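Local coordinates for protein endoglucanase EG-II (Hypocrea jecorina, PDB 3QR3) that hydrolyses internal beta-1,4-glucosidic bonds of cellulose as an endoglucanase, through a catalytic domain of glycoside hydrolase family 5 built as a TIM barrel, at residues A[8-13]-A[58-63]; A[89-94]-A[137-142]. All coordinates share one frame; numbering follows the deposited sequence.

Interaction 1: A[8-13]-A[58-63]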
loop_
_atom_site.group_PDB
_atom_site.type_symbol
_atom_site.label_atom_id
_atom_site.label_comp_id
_atom_site.label_asym_id
_atom_site.label_seq_id
_atom_site.Cartn_x
_atom_site.Cartn_y
_atom_site.Cartn_z
ATOM N N VAL A 8 1.016 -7.044 5.691
ATOM C CA VAL A 8 0.374 -5.973 6.432
ATOM C C VAL A 8 1.072 -4.642 6.179
ATOM O O VAL A 8 2.239 -4.592 5.780
ATOM C CB VAL A 8 0.393 -6.243 7.943
ATOM C CG1 VAL A 8 -0.171 -7.632 8.255
ATOM C CG2 VAL A 8 1.806 -6.120 8.453
ATOM N N ASN A 9 0.330 -3.567 6.392
ATOM C CA ASN A 9 0.881 -2.222 6.366
ATOM C C ASN A 9 1.594 -1.919 7.676
ATOM O O ASN A 9 1.013 -2.100 8.742
ATOM C CB ASN A 9 -0.255 -1.230 6.194
ATOM C CG ASN A 9 -0.716 -1.122 4.756
ATOM O OD1 ASN A 9 -0.259 -0.251 4.032
ATOM N ND2 ASN A 9 -1.617 -2.007 4.341
ATOM N N ILE A 10 2.852 -1.486 7.584
ATOM C CA ILE A 10 3.654 -1.084 8.740
ATOM C C ILE A 10 3.694 0.438 8.736
ATOM O O ILE A 10 4.574 1.039 8.132
ATOM C CB ILE A 10 5.092 -1.638 8.632
ATOM C CG1 ILE A 10 5.055 -3.145 8.338
ATOM C CG2 ILE A 10 5.893 -1.343 9.909
ATOM C CD1 ILE A 10 4.498 -3.983 9.496
ATOM N N ALA A 11 2.709 1.048 9.387
ATOM C CA ALA A 11 2.465 2.486 9.266
ATOM C C ALA A 11 3.276 3.332 10.255
ATOM O O ALA A 11 3.835 2.815 11.222
ATOM C CB ALA A 11 0.960 2.776 9.415
ATOM N N GLY A 12 3.318 4.641 10.015
ATOM C CA GLY A 12 4.007 5.560 10.905
ATOM C C GLY A 12 4.739 6.683 10.189
ATOM O O GLY A 12 4.667 7.854 10.608
ATOM N N PHE A 13 5.444 6.354 9.108
ATOM C CA PHE A 13 6.090 7.397 8.301
ATOM C C PHE A 13 5.019 8.285 7.650
ATOM O O PHE A 13 5.320 9.349 7.084
ATOM C CB PHE A 13 7.020 6.807 7.236
ATOM C CG PHE A 13 8.431 6.515 7.725
ATOM C CD1 PHE A 13 9.353 7.533 7.879
ATOM C CD2 PHE A 13 8.837 5.212 7.973
ATOM C CE1 PHE A 13 10.653 7.264 8.301
ATOM C CE2 PHE A 13 10.130 4.933 8.402
ATOM C CZ PHE A 13 11.039 5.972 8.570
ATOM N N THR A 58 4.664 -12.505 3.337
ATOM C CA THR A 58 5.680 -12.337 2.298
ATOM C C THR A 58 5.713 -10.935 1.690
ATOM O O THR A 58 6.516 -10.649 0.794
ATOM C CB THR A 58 5.442 -13.340 1.176
ATOM O OG1 THR A 58 4.046 -13.332 0.846
ATOM C CG2 THR A 58 5.829 -14.744 1.637
ATOM N N ILE A 59 4.850 -10.051 2.170
ATOM C CA ILE A 59 4.870 -8.679 1.681
ATOM C C ILE A 59 4.547 -7.686 2.798
ATOM O O ILE A 59 3.786 -7.992 3.712
ATOM C CB ILE A 59 3.901 -8.508 0.492
ATOM C CG1 ILE A 59 4.159 -7.186 -0.244
ATOM C CG2 ILE A 59 2.448 -8.630 0.961
ATOM C CD1 ILE A 59 3.672 -7.176 -1.679
ATOM N N PHE A 60 5.164 -6.512 2.741
ATOM C CA PHE A 60 4.791 -5.405 3.625
ATOM C C PHE A 60 4.669 -4.132 2.821
ATOM O O PHE A 60 5.360 -3.947 1.826
ATOM C CB PHE A 60 5.796 -5.247 4.770
ATOM C CG PHE A 60 5.914 -6.486 5.596
ATOM C CD1 PHE A 60 4.923 -6.816 6.496
ATOM C CD2 PHE A 60 6.972 -7.353 5.415
ATOM C CE1 PHE A 60 4.991 -7.988 7.239
ATOM C CE2 PHE A 60 7.061 -8.521 6.157
ATOM C CZ PHE A 60 6.063 -8.839 7.070
ATOM N N ARG A 61 3.759 -3.270 3.247
ATOM C CA ARG A 61 3.571 -1.983 2.614
ATOM C C ARG A 61 4.030 -0.932 3.608
ATOM O O ARG A 61 3.686 -0.999 4.796
ATOM C CB ARG A 61 2.097 -1.797 2.281
ATOM C CG ARG A 61 1.751 -0.527 1.525
ATOM C CD ARG A 61 0.406 -0.739 0.861
ATOM N NE ARG A 61 -0.135 0.406 0.128
ATOM C CZ ARG A 61 -0.932 1.326 0.656
ATOM N NH1 ARG A 61 -1.238 1.298 1.955
ATOM N NH2 ARG A 61 -1.404 2.295 -0.115
ATOM N N LEU A 62 4.813 0.030 3.125
ATOM C CA LEU A 62 5.452 1.014 3.999
ATOM C C LEU A 62 5.028 2.424 3.612
ATOM O O LEU A 62 5.711 3.100 2.823
ATOM C CB LEU A 62 6.975 0.881 3.917
ATOM C CG LEU A 62 7.580 -0.523 4.084
ATOM C CD1 LEU A 62 9.109 -0.463 4.028
ATOM C CD2 LEU A 62 7.136 -1.169 5.388
ATOM N N PRO A 63 3.891 2.872 4.157
ATOM C CA PRO A 63 3.332 4.187 3.843
ATOM C C PRO A 63 4.259 5.291 4.286
ATOM O O PRO A 63 4.798 5.221 5.391
ATOM C CB PRO A 63 2.056 4.237 4.691
ATOM C CG PRO A 63 1.734 2.846 4.994
ATOM C CD PRO A 63 3.048 2.133 5.105
HETATM O O HOH W 1 5.474 3.690 7.615
#

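Interaction 2: A[89-94]-A[137-142]. With SO4 (sulfate ion), chain E.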
loop_
_atom_site.group_PDB
_atom_site.type_symbol
_atom_site.label_atom_id
_atom_site.label_comp_id
_atom_site.label_asym_id
_atom_site.label_seq_id
_atom_site.Cartn_x
_atom_site.Cartn_y
_atom_site.Cartn_z
ATOM N N LEU A 89 13.801 1.085 7.078
ATOM C CA LEU A 89 12.594 0.269 7.166
ATOM C C LEU A 89 12.460 -0.600 5.898
ATOM O O LEU A 89 12.129 -1.786 5.965
ATOM C CB LEU A 89 11.366 1.161 7.365
ATOM C CG LEU A 89 10.028 0.448 7.571
ATOM C CD1 LEU A 89 10.080 -0.415 8.827
ATOM C CD2 LEU A 89 8.898 1.468 7.648
ATOM N N VAL A 90 12.755 -0.005 4.753
ATOM C CA VAL A 90 12.747 -0.736 3.482
ATOM C C VAL A 90 13.711 -1.930 3.476
ATOM O O VAL A 90 13.328 -3.038 3.111
ATOM C CB VAL A 90 13.092 0.196 2.292
ATOM C CG1 VAL A 90 13.138 -0.592 0.978
ATOM C CG2 VAL A 90 12.081 1.326 2.197
ATOM N N GLN A 91 14.961 -1.702 3.881
ATOM C CA GLN A 91 15.939 -2.783 3.935
ATOM C C GLN A 91 15.573 -3.845 4.970
ATOM O O GLN A 91 15.833 -5.025 4.766
ATOM C CB GLN A 91 17.354 -2.246 4.172
ATOM C CG GLN A 91 17.849 -1.298 3.081
ATOM C CD GLN A 91 17.685 -1.878 1.675
ATOM O OE1 GLN A 91 17.886 -3.071 1.454
ATOM N NE2 GLN A 91 17.310 -1.029 0.724
ATOM N N GLY A 92 14.946 -3.436 6.067
ATOM C CA GLY A 92 14.538 -4.392 7.077
ATOM C C GLY A 92 13.519 -5.350 6.496
ATOM O O GLY A 92 13.536 -6.557 6.750
ATOM N N CYS A 93 12.621 -4.792 5.699
ATOM C CA CYS A 93 11.598 -5.574 5.022
ATOM C C CYS A 93 12.242 -6.508 3.989
ATOM O O CYS A 93 11.954 -7.704 3.943
ATOM C CB CYS A 93 10.608 -4.616 4.349
ATOM S SG CYS A 93 9.462 -5.391 3.227
ATOM N N LEU A 94 13.139 -5.959 3.178
ATOM C CA LEU A 94 13.787 -6.741 2.118
ATOM C C LEU A 94 14.701 -7.839 2.675
ATOM O O LEU A 94 14.852 -8.891 2.069
ATOM C CB LEU A 94 14.588 -5.823 1.189
ATOM C CG LEU A 94 13.832 -4.806 0.331
ATOM C CD1 LEU A 94 14.823 -3.883 -0.324
ATOM C CD2 LEU A 94 12.956 -5.497 -0.725
ATOM N N ALA A 137 16.653 0.691 -8.118
ATOM C CA ALA A 137 16.690 -0.001 -9.407
ATOM C C ALA A 137 17.210 -1.437 -9.319
ATOM O O ALA A 137 16.700 -2.322 -10.000
ATOM C CB ALA A 137 17.501 0.802 -10.427
ATOM N N SER A 138 18.216 -1.668 -8.480
ATOM C CA SER A 138 18.865 -2.976 -8.420
ATOM C C SER A 138 18.173 -3.945 -7.466
ATOM O O SER A 138 18.583 -5.093 -7.355
ATOM C CB SER A 138 20.331 -2.833 -8.009
ATOM O OG SER A 138 20.431 -2.398 -6.660
ATOM N N GLN A 139 17.125 -3.490 -6.782
ATOM C CA GLN A 139 16.423 -4.344 -5.815
ATOM C C GLN A 139 15.042 -4.751 -6.324
ATOM O O GLN A 139 14.081 -3.988 -6.223
ATOM C CB GLN A 139 16.346 -3.650 -4.458
ATOM C CG GLN A 139 17.723 -3.298 -3.918
ATOM C CD GLN A 139 17.696 -2.790 -2.491
ATOM O OE1 GLN A 139 17.213 -1.689 -2.216
ATOM N NE2 GLN A 139 18.238 -3.579 -1.575
ATOM N N SER A 140 14.952 -5.958 -6.881
ATOM C CA SER A 140 13.754 -6.376 -7.601
ATOM C C SER A 140 12.535 -6.628 -6.706
ATOM O O SER A 140 11.423 -6.808 -7.207
ATOM C CB SER A 140 14.049 -7.625 -8.442
ATOM O OG SER A 140 14.220 -8.755 -7.601
ATOM N N ARG A 141 12.726 -6.644 -5.392
ATOM C CA ARG A 141 11.597 -6.923 -4.499
ATOM C C ARG A 141 10.985 -5.651 -3.907
ATOM O O ARG A 141 10.081 -5.709 -3.069
ATOM C CB ARG A 141 11.986 -7.927 -3.404
ATOM C CG ARG A 141 12.053 -9.373 -3.901
ATOM C CD ARG A 141 12.468 -10.354 -2.803
ATOM N NE ARG A 141 13.892 -10.261 -2.486
ATOM C CZ ARG A 141 14.380 -9.804 -1.336
ATOM N NH1 ARG A 141 13.559 -9.392 -0.375
ATOM N NH2 ARG A 141 15.695 -9.768 -1.145
ATOM N N VAL A 142 11.484 -4.502 -4.347
ATOM C CA VAL A 142 10.829 -3.240 -4.036
ATOM C C VAL A 142 9.667 -3.074 -5.019
ATOM O O VAL A 142 9.818 -3.267 -6.222
ATOM C CB VAL A 142 11.808 -2.055 -4.127
ATOM C CG1 VAL A 142 11.064 -0.723 -4.067
ATOM C CG2 VAL A 142 12.842 -2.144 -3.016
HETATM S S SO4 E . 16.896 -10.458 -4.744
HETATM O O1 SO4 E . 17.168 -11.004 -3.409
HETATM O O2 SO4 E . 17.648 -9.224 -4.951
HETATM O O3 SO4 E . 17.294 -11.417 -5.762
HETATM O O4 SO4 E . 15.476 -10.161 -4.855
#

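Interaction 1: A[8-13]-A[58-63]
Asn9 and Arg61 sit opposite each other on two neighbouring parallel strands and send their side chains the same way. Asn9 OD1 takes a hydrogen bond of 2.8 Å from Arg61 NH1, with an N-H...O angle of 159°; the oxygen lies at the guanidinium edge, while the amide and guanidinium planes stand almost perpendicular. With CG anti to the backbone N (chi1 -176°) and an extended chain as far as NE, Arg61 runs alongside the amide, its CG 3.2 Å from Asn9 OD1. The backbone fixes this pairing: Arg61 N donates to Val8 O (3.2 Å) and Ile10 N to Arg61 O (3.0 Å). On the other face, Val8 CG2 meets the edge of the Phe60 ring, 3.7 Å from CD1, and Ile10 CB packs on Leu62 CD2. At the C-terminal end of strand 5-11, one water bonds Ile10 O, Phe13 N and Pro63 O. Arg61 NH1 also forms a salt bridge with Glu260, and NH2 a hydrogen bond with Asn148. A methionine in place of Arg61 would probably leave Asn9 OD1 without this donor and the Glu260 carboxylate without its positive mate. These strands are neighbours in the TIM barrel wall: Asn9 ND2 reaches Gly292 O and Thr259 O, on strands 287-296 and 256-261 on the far side of strand 5-11, Ile59 touches strand 99-104, and helix 44-55 covers Val8 and Phe60 from outside.

Interaction 2: A[89-94]-A[137-142]
The amides of Gln91 and Gln139 meet edge to edge, nearly coplanar with 14° between their planes, and exchange two hydrogen bonds: Gln91 NE2 to Gln139 OE1 (3.0 Å), on a lone pair, and Gln139 NE2 to Gln91 OE1 (3.1 Å). Leu94 CD1 lies over one face of the Gln139 amide, 3.6 Å from its NE2. The guanidinium of Arg141 is used along its edges: NE and NH2 bind O4 and O1 of a sulfate ion, probably from the crystallisation liquor, and NH1 also reaches Ala98 O. The closed amide pair joins helix 80-95 of the TIM barrel to the loop that leads from helix 122-136 into strand 142-145. A bend at chi2 (-51°) turns the Gln91 amide towards its mate, and NE2 is held further by Asp87 within the same helix. Leu94 CD1 also lies 3.8 Å from Val142 CG2, while CD2 rests on Arg141 CB. The loop makes a type I beta turn from Gln139 to Val142, and Arg141 leaves it to slide past Leu94 in the opposite direction. Near the end of the helix, Arg141 NH1 donates to Leu94 O at 2.8 Å, in the carbonyl plane and on a lone pair.

Overall arrangement
From the N terminus, the chain runs along strand 5-11, passes through helix 44-55 and returns in strand 59-64, where interaction 1 closes this first beta-alpha-beta crossover. Helix 80-95 follows, then strand 99-104 and helix 122-136, before interaction 2 brings the loop at 137-142 back against helix 80-95. The two closures come in series, neither enclosing the other, and their centres are about 12 Å apart. Interaction 1 ties neighbouring strands within the barrel wall, whereas interaction 2 fastens an outer helix to the start of strand 142-145. They touch directly: Leu62 CD1 packs 3.7 Å from Val90 CA, and the Phe60 ring approaches Cys93, whose disulfide with Cys100 links helix and wall.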